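Local structure of peptidase S8 and S53, subtilisin, kexin, sedolisin (Mycobacterium smegmatis, 4KG7) at residues Asp102-Ser107 / Thr318-Ala323; Asp119-Val124 / Gly299-Ala304; Val209-Ala214 / Tyr324-Ala329. The protein probably acts as a subtilisin-like serine endopeptidase, the mycosin MycP3 associated with the ESX-3 type VII secretion system. One frame throughout, in Å; residues are numbered along the deposited sequence. Where two conformers were deposited one is given.

Contact 1 of 3, residues Asp102-Ser107 / Thr318-Ala323; sequences DGHGTS and TSYAAA
H104 and S319 meet where the imidazole reaches across to the start of helix 318-335. The ring turns its NE2 end to the serine: NE2 lies 3.2 Å from S319 CB, which sits at the ring edge near its plane, and CE1 is 3.5 Å from the same carbon. A hydrogen bond, 3.2 Å long, runs from S319 OG to H104 NE2; it is weak, and doubtful as well, because S319 has two conformers and it holds for the given one. On the other nitrogen, ND1 is hydrogen-bonded to D73, which holds the ring there and limits its rotation.

Y320 comes in obliquely beside the histidine, its OH 3.8 Å from H104 CD2 and the two ring planes inclined at 41°. In the given conformer, chi1 of 53° sets S319 OG over the centre of the Y320 ring, 3.4 Å above its plane. Y320 CE1 rests 3.8 Å from S107 CB; serine suits the place, since its CB packs on the ring and its OG meets a water. That water, 2.9 Å from S107 OG and 2.8 Å from Y320 OH, joins the two hydroxyls and lies at the edge of the phenol ring. Behind them G103 is the N-cap of helix 104-113; its positive phi of 102° would press a CB against the preceding carbonyl, which suits glycine. S319, H104 and D73 together have the geometry of the Ser-His-Asp catalytic triad predicted for this peptidase S8 member, with histidine and serine each presented at a helix N terminus.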
ATOM      1  N   ASP A 102       6.459  14.032   3.876  1.00  9.83           N
ATOM      2  CA  ASP A 102       7.237  13.164   2.977  1.00  9.75           C
ATOM      3  C   ASP A 102       6.754  13.198   1.535  1.00  9.38           C
ATOM      4  O   ASP A 102       7.535  13.059   0.607  1.00 10.59           O
ATOM      5  CB  ASP A 102       7.139  11.718   3.450  1.00  9.73           C
ATOM      6  CG  ASP A 102       7.840  11.499   4.753  1.00 10.42           C
ATOM      7  OD1 ASP A 102       9.047  11.189   4.717  1.00 12.16           O
ATOM      8  OD2 ASP A 102       7.211  11.660   5.819  1.00 10.59           O
ATOM      9  N   GLY A 103       5.462  13.342   1.344  1.00  8.59           N
ATOM     10  CA  GLY A 103       4.863  13.368   0.015  1.00  8.14           C
ATOM     11  C   GLY A 103       4.209  12.046  -0.359  1.00  7.54           C
ATOM     12  O   GLY A 103       3.408  11.967  -1.308  1.00  7.31           O
ATOM     13  N   HIS A 104       4.588  10.994   0.350  1.00  7.17           N
ATOM     14  CA  HIS A 104       4.267   9.638  -0.074  1.00  6.88           C
ATOM     15  C   HIS A 104       2.800   9.297   0.133  1.00  6.37           C
ATOM     16  O   HIS A 104       2.086   8.851  -0.787  1.00  5.85           O
ATOM     17  CB  HIS A 104       5.169   8.681   0.688  1.00  7.15           C
ATOM     18  CG  HIS A 104       5.116   7.284   0.186  1.00  7.32           C
ATOM     19  ND1 HIS A 104       4.254   6.343   0.694  1.00  7.20           N
ATOM     20  CD2 HIS A 104       5.817   6.667  -0.790  1.00  7.79           C
ATOM     21  CE1 HIS A 104       4.401   5.215   0.029  1.00  7.48           C
ATOM     22  NE2 HIS A 104       5.332   5.387  -0.886  1.00  7.93           N
ATOM     23  N   GLY A 105       2.321   9.562   1.345  1.00  6.18           N
ATOM     24  CA  GLY A 105       0.916   9.342   1.670  1.00  6.08           C
ATOM     25  C   GLY A 105      -0.018  10.107   0.744  1.00  6.13           C
ATOM     26  O   GLY A 105      -1.076   9.619   0.335  1.00  6.04           O
ATOM     27  N   THR A 106       0.366  11.326   0.438  1.00  6.27           N
ATOM     28  CA  THR A 106      -0.431  12.148  -0.461  1.00  6.48           C
ATOM     29  C   THR A 106      -0.515  11.565  -1.860  1.00  6.39           C
ATOM     30  O   THR A 106      -1.585  11.543  -2.479  1.00  6.30           O
ATOM     31  CB  THR A 106       0.038  13.619  -0.446  1.00  6.92           C
ATOM     32  OG1 THR A 106       0.064  14.120   0.898  1.00  7.04           O
ATOM     33  CG2 THR A 106      -0.894  14.491  -1.282  1.00  7.18           C
ATOM     34  N   SER A 107       0.617  11.104  -2.375  1.00  6.24           N
ATOM     35  CA  SER A 107       0.658  10.471  -3.706  1.00  6.22           C
ATOM     36  C   SER A 107      -0.185   9.211  -3.706  1.00  5.95           C
ATOM     37  O   SER A 107      -0.969   8.946  -4.620  1.00  6.04           O
ATOM     38  CB  SER A 107       2.095  10.125  -4.086  1.00  6.31           C
ATOM     39  OG  SER A 107       2.941  11.257  -4.231  1.00  6.55           O
ATOM     40  N   THR A 318       6.323  -0.219  -5.676  1.00  6.43           N
ATOM     41  CA  THR A 318       5.181  -1.051  -5.325  1.00  6.02           C
ATOM     42  C   THR A 318       4.185  -0.300  -4.467  1.00  5.82           C
ATOM     43  O   THR A 318       3.035  -0.706  -4.379  1.00  5.59           O
ATOM     44  CB  THR A 318       5.602  -2.391  -4.658  1.00  6.00           C
ATOM     45  OG1 THR A 318       6.441  -2.155  -3.505  1.00  6.03           O
ATOM     46  CG2 THR A 318       6.323  -3.309  -5.664  1.00  6.13           C
ATOM     47  N   SER A 319       4.634   0.765  -3.792  1.00  5.93           N
ATOM     48  CA  SER A 319       3.698   1.561  -3.005  0.60  5.80           C
ATOM     49  C   SER A 319       2.535   2.064  -3.882  1.00  5.72           C
ATOM     50  O   SER A 319       1.364   2.040  -3.461  1.00  5.61           O
ATOM     51  CB  SER A 319       4.459   2.730  -2.395  0.60  6.02           C
ATOM     52  OG  SER A 319       5.138   3.427  -3.423  0.60  6.03           O
ATOM     53  N   TYR A 320       2.835   2.486  -5.077  1.00  5.79           N
ATOM     54  CA  TYR A 320       1.831   3.039  -5.986  1.00  5.76           C
ATOM     55  C   TYR A 320       0.956   1.960  -6.577  1.00  5.61           C
ATOM     56  O   TYR A 320      -0.232   2.174  -6.794  1.00  5.75           O
ATOM     57  CB  TYR A 320       2.514   3.910  -7.053  1.00  6.01           C
ATOM     58  CG  TYR A 320       3.436   4.935  -6.422  1.00  6.30           C
ATOM     59  CD1 TYR A 320       2.928   5.905  -5.579  1.00  6.52           C
ATOM     60  CD2 TYR A 320       4.818   4.895  -6.609  1.00  6.52           C
ATOM     61  CE1 TYR A 320       3.746   6.815  -4.922  1.00  6.80           C
ATOM     62  CE2 TYR A 320       5.642   5.813  -5.965  1.00  6.84           C
ATOM     63  CZ  TYR A 320       5.097   6.765  -5.131  1.00  6.98           C
ATOM     64  OH  TYR A 320       5.947   7.650  -4.501  1.00  7.91           O
ATOM     65  N   ALA A 321       1.542   0.789  -6.848  1.00  5.47           N
ATOM     66  CA  ALA A 321       0.817  -0.383  -7.327  1.00  5.40           C
ATOM     67  C   ALA A 321      -0.247  -0.760  -6.292  1.00  5.12           C
ATOM     68  O   ALA A 321      -1.406  -1.022  -6.622  1.00  5.08           O
ATOM     69  CB  ALA A 321       1.795  -1.537  -7.548  1.00  5.50           C
ATOM     70  N   ALA A 322       0.157  -0.842  -5.025  1.00  4.95           N
ATOM     71  CA  ALA A 322      -0.806  -1.158  -3.951  1.00  4.89           C
ATOM     72  C   ALA A 322      -1.955  -0.166  -3.932  1.00  4.92           C
ATOM     73  O   ALA A 322      -3.117  -0.540  -3.806  1.00  4.87           O
ATOM     74  CB  ALA A 322      -0.104  -1.178  -2.598  1.00  4.94           C
ATOM     75  N   ALA A 323      -1.618   1.115  -4.085  1.00  4.97           N
ATOM     76  CA  ALA A 323      -2.640   2.146  -4.059  1.00  5.09           C
ATOM     77  C   ALA A 323      -3.673   1.914  -5.143  1.00  5.15           C
ATOM     78  O   ALA A 323      -4.877   1.987  -4.905  1.00  5.23           O
ATOM     79  CB  ALA A 323      -2.007   3.509  -4.207  1.00  5.15           C
TER
HETATM   80  O   HOH W   1       5.462  10.126  -3.264  1.00  8.53           O

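Contact 2 of 3, residues Asp119-Val124 / Gly299-Ala304; sequences DGFSGV and GGLSNA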
ATOM      1  N   ASP A 119      -7.614  18.537 -16.089  1.00 16.39           N
ATOM      2  CA  ASP A 119      -6.484  17.808 -16.632  1.00 15.37           C
ATOM      3  C   ASP A 119      -6.902  16.345 -16.748  1.00 14.42           C
ATOM      4  O   ASP A 119      -8.080  16.029 -16.561  1.00 14.08           O
ATOM      5  CB  ASP A 119      -5.276  17.958 -15.723  1.00 14.94           C
ATOM      6  CG  ASP A 119      -5.586  17.585 -14.287  1.00 14.28           C
ATOM      7  OD1 ASP A 119      -6.210  16.514 -14.057  1.00 13.93           O
ATOM      8  OD2 ASP A 119      -5.185  18.347 -13.385  1.00 14.50           O
ATOM      9  N   GLY A 120      -5.955  15.467 -17.081  1.00 13.70           N
ATOM     10  CA  GLY A 120      -6.236  14.047 -17.331  1.00 13.26           C
ATOM     11  C   GLY A 120      -6.124  13.154 -16.124  1.00 12.36           C
ATOM     12  O   GLY A 120      -6.200  11.946 -16.274  1.00 12.72           O
ATOM     13  N   PHE A 121      -5.972  13.733 -14.934  1.00 11.63           N
ATOM     14  CA  PHE A 121      -5.752  12.898 -13.734  1.00 10.53           C
ATOM     15  C   PHE A 121      -7.032  12.638 -12.948  1.00 10.15           C
ATOM     16  O   PHE A 121      -7.832  13.529 -12.743  1.00 10.54           O
ATOM     17  CB  PHE A 121      -4.735  13.525 -12.783  1.00 10.24           C
ATOM     18  CG  PHE A 121      -4.599  12.747 -11.500  1.00  9.61           C
ATOM     19  CD1 PHE A 121      -3.830  11.597 -11.476  1.00  9.29           C
ATOM     20  CD2 PHE A 121      -5.305  13.100 -10.354  1.00  9.60           C
ATOM     21  CE1 PHE A 121      -3.757  10.836 -10.346  1.00  8.94           C
ATOM     22  CE2 PHE A 121      -5.212  12.341  -9.202  1.00  9.22           C
ATOM     23  CZ  PHE A 121      -4.448  11.199  -9.209  1.00  8.92           C
ATOM     24  N   SER A 122      -7.193  11.397 -12.486  1.00  9.50           N
ATOM     25  CA  SER A 122      -8.229  11.053 -11.522  1.00  9.15           C
ATOM     26  C   SER A 122      -7.750   9.917 -10.641  1.00  8.42           C
ATOM     27  O   SER A 122      -7.014   9.036 -11.098  1.00  8.25           O
ATOM     28  CB  SER A 122      -9.512  10.588 -12.204  1.00  9.53           C
ATOM     29  OG  SER A 122     -10.520  10.266 -11.262  1.00  9.56           O
ATOM     30  N   GLY A 123      -8.226   9.912  -9.402  1.00  8.18           N
ATOM     31  CA  GLY A 123      -8.141   8.713  -8.595  1.00  7.66           C
ATOM     32  C   GLY A 123      -8.956   7.578  -9.179  1.00  7.64           C
ATOM     33  O   GLY A 123      -9.863   7.795 -10.003  1.00  8.11           O
ATOM     34  N   VAL A 124      -8.657   6.352  -8.756  1.00  7.27           N
ATOM     35  CA  VAL A 124      -9.424   5.177  -9.194  1.00  7.36           C
ATOM     36  C   VAL A 124     -10.886   5.255  -8.731  1.00  7.72           C
ATOM     37  O   VAL A 124     -11.822   4.870  -9.448  1.00  7.92           O
ATOM     38  CB  VAL A 124      -8.781   3.876  -8.660  1.00  7.01           C
ATOM     39  CG1 VAL A 124      -9.627   2.654  -8.996  1.00  7.16           C
ATOM     40  CG2 VAL A 124      -7.386   3.713  -9.219  1.00  6.88           C
ATOM     41  N   GLY A 299      -1.410  21.894  -3.945  1.00 16.94           N
ATOM     42  CA  GLY A 299      -2.060  20.605  -4.090  1.00 15.58           C
ATOM     43  C   GLY A 299      -2.390  20.167  -5.513  1.00 14.60           C
ATOM     44  O   GLY A 299      -3.357  19.432  -5.731  1.00 14.28           O
ATOM     45  N   GLY A 300      -1.538  20.538  -6.462  1.00 13.95           N
ATOM     46  CA  GLY A 300      -1.728  20.161  -7.844  1.00 13.53           C
ATOM     47  C   GLY A 300      -1.087  18.829  -8.127  1.00 12.42           C
ATOM     48  O   GLY A 300      -0.777  18.057  -7.206  1.00 12.64           O
ATOM     49  N   LEU A 301      -0.886  18.549  -9.401  1.00 11.77           N
ATOM     50  CA  LEU A 301      -0.288  17.283  -9.825  1.00 10.93           C
ATOM     51  C   LEU A 301       1.229  17.278  -9.721  1.00 10.47           C
ATOM     52  O   LEU A 301       1.889  18.298  -9.944  1.00 11.37           O
ATOM     53  CB  LEU A 301      -0.683  16.952 -11.258  1.00 11.27           C
ATOM     54  CG  LEU A 301      -2.170  16.866 -11.572  1.00 11.63           C
ATOM     55  CD1 LEU A 301      -2.306  16.395 -13.015  1.00 11.89           C
ATOM     56  CD2 LEU A 301      -2.877  15.893 -10.655  1.00 11.35           C
ATOM     57  N   SER A 302       1.767  16.119  -9.349  1.00  9.55           N
ATOM     58  CA  SER A 302       3.229  15.924  -9.288  1.00  9.22           C
ATOM     59  C   SER A 302       3.611  14.530  -9.730  1.00  8.80           C
ATOM     60  O   SER A 302       2.791  13.615  -9.794  1.00  8.38           O
ATOM     61  CB  SER A 302       3.757  16.157  -7.871  1.00  9.13           C
ATOM     62  OG  SER A 302       3.096  15.243  -7.018  1.00  8.62           O
ATOM     63  N   ASN A 303       4.871  14.371 -10.079  1.00  8.86           N
ATOM     64  CA  ASN A 303       5.367  13.130 -10.654  1.00  8.89           C
ATOM     65  C   ASN A 303       6.846  12.903 -10.392  1.00  9.22           C
ATOM     66  O   ASN A 303       7.504  12.191 -11.126  1.00  9.20           O
ATOM     67  CB  ASN A 303       5.018  13.047 -12.140  1.00  8.98           C
ATOM     68  CG  ASN A 303       5.737  14.086 -12.984  1.00  9.59           C
ATOM     69  OD1 ASN A 303       6.340  14.996 -12.460  1.00 10.08           O
ATOM     70  ND2 ASN A 303       5.609  13.979 -14.289  1.00  9.94           N
ATOM     71  N   ALA A 304       7.379  13.527  -9.345  1.00  9.93           N
ATOM     72  CA  ALA A 304       8.805  13.397  -9.039  1.00 10.57           C
ATOM     73  C   ALA A 304       9.114  13.694  -7.594  1.00 11.23           C
ATOM     74  O   ALA A 304       8.373  14.403  -6.926  1.00 10.63           O
ATOM     75  CB  ALA A 304       9.646  14.303  -9.927  1.00 11.37           C
TER
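F121 and L301 mark the closest backbone approach, with CA atoms 8.0 Å apart; that spacing leaves the meeting to side chains. Segment 119-124 is irregular loop between helix 104-113 and strand 129-134, whereas 301-302 begins a strand of the small antiparallel sheet, where G300 and S302 pair with the 292-294 region. G299 has positive phi, readily adopted by glycine, two residues before this strand.

L301 does most of the touching. CD2 lies 3.7 Å from F121 CG, meeting the ring obliquely, and is equally close to F121 CB. CD1 lies mainly against D119, 3.5 Å from OD2, and also near F121 CB; the D119 and L301 side chains approach from opposite directions. Leucine suits this place because its fork serves both neighbours at once.

D119 itself forms an Asx turn: OD1 accepts the backbone N of F121 at 2.9 Å, from the anti side and 32° out of the carboxylate plane, with the N-H aimed well (160°). Its CG stands between the backbone N and the carbonyl carbon (chi1 53°), which brings the carboxylate back over the following backbone. OD2 makes a salt bridge with R81, which the F121 side chain also touches, and the phenyl group extends on to S292 and V293.

Contact 3 of 3, residues Val209-Ala214 / Tyr324-Ala329; sequences VIVAAA and YVSGVA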
ATOM      1  N   VAL A 209     -10.716  -5.479   3.424  1.00  6.67           N
ATOM      2  CA  VAL A 209      -9.718  -5.883   2.453  1.00  6.28           C
ATOM      3  C   VAL A 209      -8.429  -5.100   2.735  1.00  5.90           C
ATOM      4  O   VAL A 209      -8.409  -3.871   2.652  1.00  5.85           O
ATOM      5  CB  VAL A 209     -10.184  -5.588   1.014  1.00  6.37           C
ATOM      6  CG1 VAL A 209      -9.063  -5.882   0.026  1.00  6.30           C
ATOM      7  CG2 VAL A 209     -11.389  -6.437   0.683  1.00  6.79           C
ATOM      8  N   ILE A 210      -7.359  -5.827   3.051  1.00  5.75           N
ATOM      9  CA  ILE A 210      -6.092  -5.211   3.394  1.00  5.46           C
ATOM     10  C   ILE A 210      -5.148  -5.431   2.218  1.00  5.41           C
ATOM     11  O   ILE A 210      -4.938  -6.554   1.775  1.00  5.70           O
ATOM     12  CB  ILE A 210      -5.465  -5.811   4.665  1.00  5.59           C
ATOM     13  CG1 ILE A 210      -6.439  -5.782   5.871  1.00  5.65           C
ATOM     14  CG2 ILE A 210      -4.153  -5.110   5.016  1.00  5.55           C
ATOM     15  CD1 ILE A 210      -5.936  -6.599   7.041  1.00  5.91           C
ATOM     16  N   VAL A 211      -4.622  -4.344   1.723  1.00  5.15           N
ATOM     17  CA  VAL A 211      -3.752  -4.320   0.552  1.00  5.10           C
ATOM     18  C   VAL A 211      -2.411  -3.748   0.966  1.00  5.03           C
ATOM     19  O   VAL A 211      -2.356  -2.675   1.562  1.00  4.94           O
ATOM     20  CB  VAL A 211      -4.369  -3.427  -0.577  1.00  5.07           C
ATOM     21  CG1 VAL A 211      -3.506  -3.399  -1.820  1.00  5.19           C
ATOM     22  CG2 VAL A 211      -5.762  -3.899  -0.928  1.00  5.31           C
ATOM     23  N   ALA A 212      -1.332  -4.449   0.602  1.00  5.02           N
ATOM     24  CA  ALA A 212       0.031  -4.052   0.978  1.00  5.01           C
ATOM     25  C   ALA A 212       0.967  -4.080  -0.217  1.00  5.08           C
ATOM     26  O   ALA A 212       0.908  -4.991  -1.043  1.00  5.30           O
ATOM     27  CB  ALA A 212       0.562  -4.978   2.083  1.00  5.20           C
ATOM     28  N   ALA A 213       1.864  -3.111  -0.315  1.00  5.00           N
ATOM     29  CA  ALA A 213       2.912  -3.147  -1.308  1.00  5.21           C
ATOM     30  C   ALA A 213       3.858  -4.317  -1.071  1.00  5.50           C
ATOM     31  O   ALA A 213       4.229  -4.583   0.065  1.00  5.48           O
ATOM     32  CB  ALA A 213       3.701  -1.841  -1.245  1.00  5.19           C
ATOM     33  N   ALA A 214       4.291  -5.013  -2.134  1.00  5.78           N
ATOM     34  CA  ALA A 214       5.164  -6.191  -1.964  1.00  6.29           C
ATOM     35  C   ALA A 214       6.585  -5.824  -1.563  1.00  6.69           C
ATOM     36  O   ALA A 214       7.280  -6.634  -0.965  1.00  7.00           O
ATOM     37  CB  ALA A 214       5.200  -6.992  -3.251  1.00  6.52           C
ATOM     38  N   TYR A 324      -3.210   1.610  -6.344  1.00  5.24           N
ATOM     39  CA  TYR A 324      -4.149   1.289  -7.435  1.00  5.40           C
ATOM     40  C   TYR A 324      -5.056   0.136  -7.046  1.00  5.32           C
ATOM     41  O   TYR A 324      -6.261   0.203  -7.294  1.00  5.52           O
ATOM     42  CB  TYR A 324      -3.376   0.945  -8.709  1.00  5.61           C
ATOM     43  CG  TYR A 324      -2.922   2.131  -9.524  1.00  5.90           C
ATOM     44  CD1 TYR A 324      -3.856   3.062 -10.008  1.00  6.20           C
ATOM     45  CD2 TYR A 324      -1.593   2.263  -9.956  1.00  5.97           C
ATOM     46  CE1 TYR A 324      -3.482   4.131 -10.782  1.00  6.60           C
ATOM     47  CE2 TYR A 324      -1.212   3.334 -10.732  1.00  6.35           C
ATOM     48  CZ  TYR A 324      -2.157   4.247 -11.180  1.00  6.53           C
ATOM     49  OH  TYR A 324      -1.783   5.288 -11.995  1.00  7.29           O
ATOM     50  N   VAL A 325      -4.499  -0.941  -6.499  1.00  5.10           N
ATOM     51  CA  VAL A 325      -5.307  -2.059  -6.117  1.00  5.15           C
ATOM     52  C   VAL A 325      -6.328  -1.719  -5.036  1.00  5.14           C
ATOM     53  O   VAL A 325      -7.463  -2.174  -5.106  1.00  5.32           O
ATOM     54  CB  VAL A 325      -4.450  -3.276  -5.730  1.00  5.14           C
ATOM     55  CG1 VAL A 325      -5.316  -4.425  -5.183  1.00  5.32           C
ATOM     56  CG2 VAL A 325      -3.672  -3.756  -6.942  1.00  5.27           C
ATOM     57  N   SER A 326      -5.934  -0.946  -4.037  1.00  4.92           N
ATOM     58  CA  SER A 326      -6.902  -0.450  -3.050  1.00  5.02           C
ATOM     59  C   SER A 326      -8.052   0.323  -3.693  1.00  5.19           C
ATOM     60  O   SER A 326      -9.218   0.191  -3.297  1.00  5.39           O
ATOM     61  CB  SER A 326      -6.206   0.388  -2.010  1.00  4.97           C
ATOM     62  OG  SER A 326      -5.424  -0.454  -1.186  1.00  4.94           O
ATOM     63  N   GLY A 327      -7.733   1.196  -4.635  1.00  5.29           N
ATOM     64  CA  GLY A 327      -8.797   1.890  -5.372  1.00  5.59           C
ATOM     65  C   GLY A 327      -9.727   0.949  -6.124  1.00  5.79           C
ATOM     66  O   GLY A 327     -10.934   1.108  -6.097  1.00  5.98           O
ATOM     67  N   VAL A 328      -9.161  -0.050  -6.782  1.00  5.74           N
ATOM     68  CA  VAL A 328      -9.986  -1.044  -7.468  1.00  5.98           C
ATOM     69  C   VAL A 328     -10.841  -1.839  -6.502  1.00  6.06           C
ATOM     70  O   VAL A 328     -11.996  -2.104  -6.779  1.00  6.38           O
ATOM     71  CB  VAL A 328      -9.154  -2.005  -8.344  1.00  5.97           C
ATOM     72  CG1 VAL A 328     -10.040  -2.997  -9.066  1.00  6.35           C
ATOM     73  CG2 VAL A 328      -8.368  -1.251  -9.397  1.00  6.03           C
ATOM     74  N   ALA A 329     -10.272  -2.218  -5.361  1.00  5.79           N
ATOM     75  CA  ALA A 329     -11.046  -2.880  -4.317  1.00  5.96           C
ATOM     76  C   ALA A 329     -12.234  -2.024  -3.883  1.00  6.28           C
ATOM     77  O   ALA A 329     -13.320  -2.535  -3.705  1.00  6.58           O
ATOM     78  CB  ALA A 329     -10.181  -3.250  -3.114  1.00  5.71           C
TER
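V211 and S326 form the tightest meeting between strand 209-213 and residues 324-329 of helix 318-335. The serine hydroxyl is pushed in among the branches of the valine: OG lies 3.2 Å from V211 CB, 3.6 Å from CG1 and 3.5 Å from CG2. This polar atom is buried among carbons, yet it is satisfied elsewhere, by a hydrogen bond with N177 on the adjacent strand 175-178 and a weaker one to A322 O, one turn back in its own helix. The small side chain lets the helix lie close here, where CA atoms of V211 and S326 are 6.2 Å apart, and supplies a hydroxyl for N177.

The rest is apolar packing. V211 CG1, anti to the backbone N (chi1 -179°), is the branch that meets V325 CG1, at 4.0 Å, the two side chains crossing obliquely. Two residues back along the strand, V209 CG1 touches A329 CB at 4.2 Å. Beta-branched valine suits the extended strand, and alanine keeps the helix surface low. V209 reaches on to A341, V344 and V345 of helix 341-350, while V211 and V325 share V262 of strand 259-265.

On the backbone side, V211 is hydrogen-bonded to I176 and I178 in an interior strand of the parallel sheet, between 175-178 and 259-265. The axis of 324-329 runs nearly antiparallel to that of 209-213 (163°, closest approach 8.5 Å). This is the subtilisin fold: the helix that carries the predicted catalytic S319 in its first turn passes through the core against the central parallel sheet.

Overall arrangement
From the N terminus, helix 104-113 opens contact 1, and the loop that follows it supplies 119-124 of contact 2. Strand 209-213 of the central sheet comes next, then 299-304, which closes contact 2 inside the larger loop that 318-323 closes as contact 1. Contact 3, closed last at 324-329, crosses both. Helix 318-335 is the common element: its first turns serve contact 1 and the next ones contact 3; T318 packs on A213, and A322 on both V211 and A213. V124 reaches the same helix, at Y324, G327 and V328. The helices bearing the predicted catalytic H104 and S319, the central sheet and the small antiparallel sheet are thereby tied together.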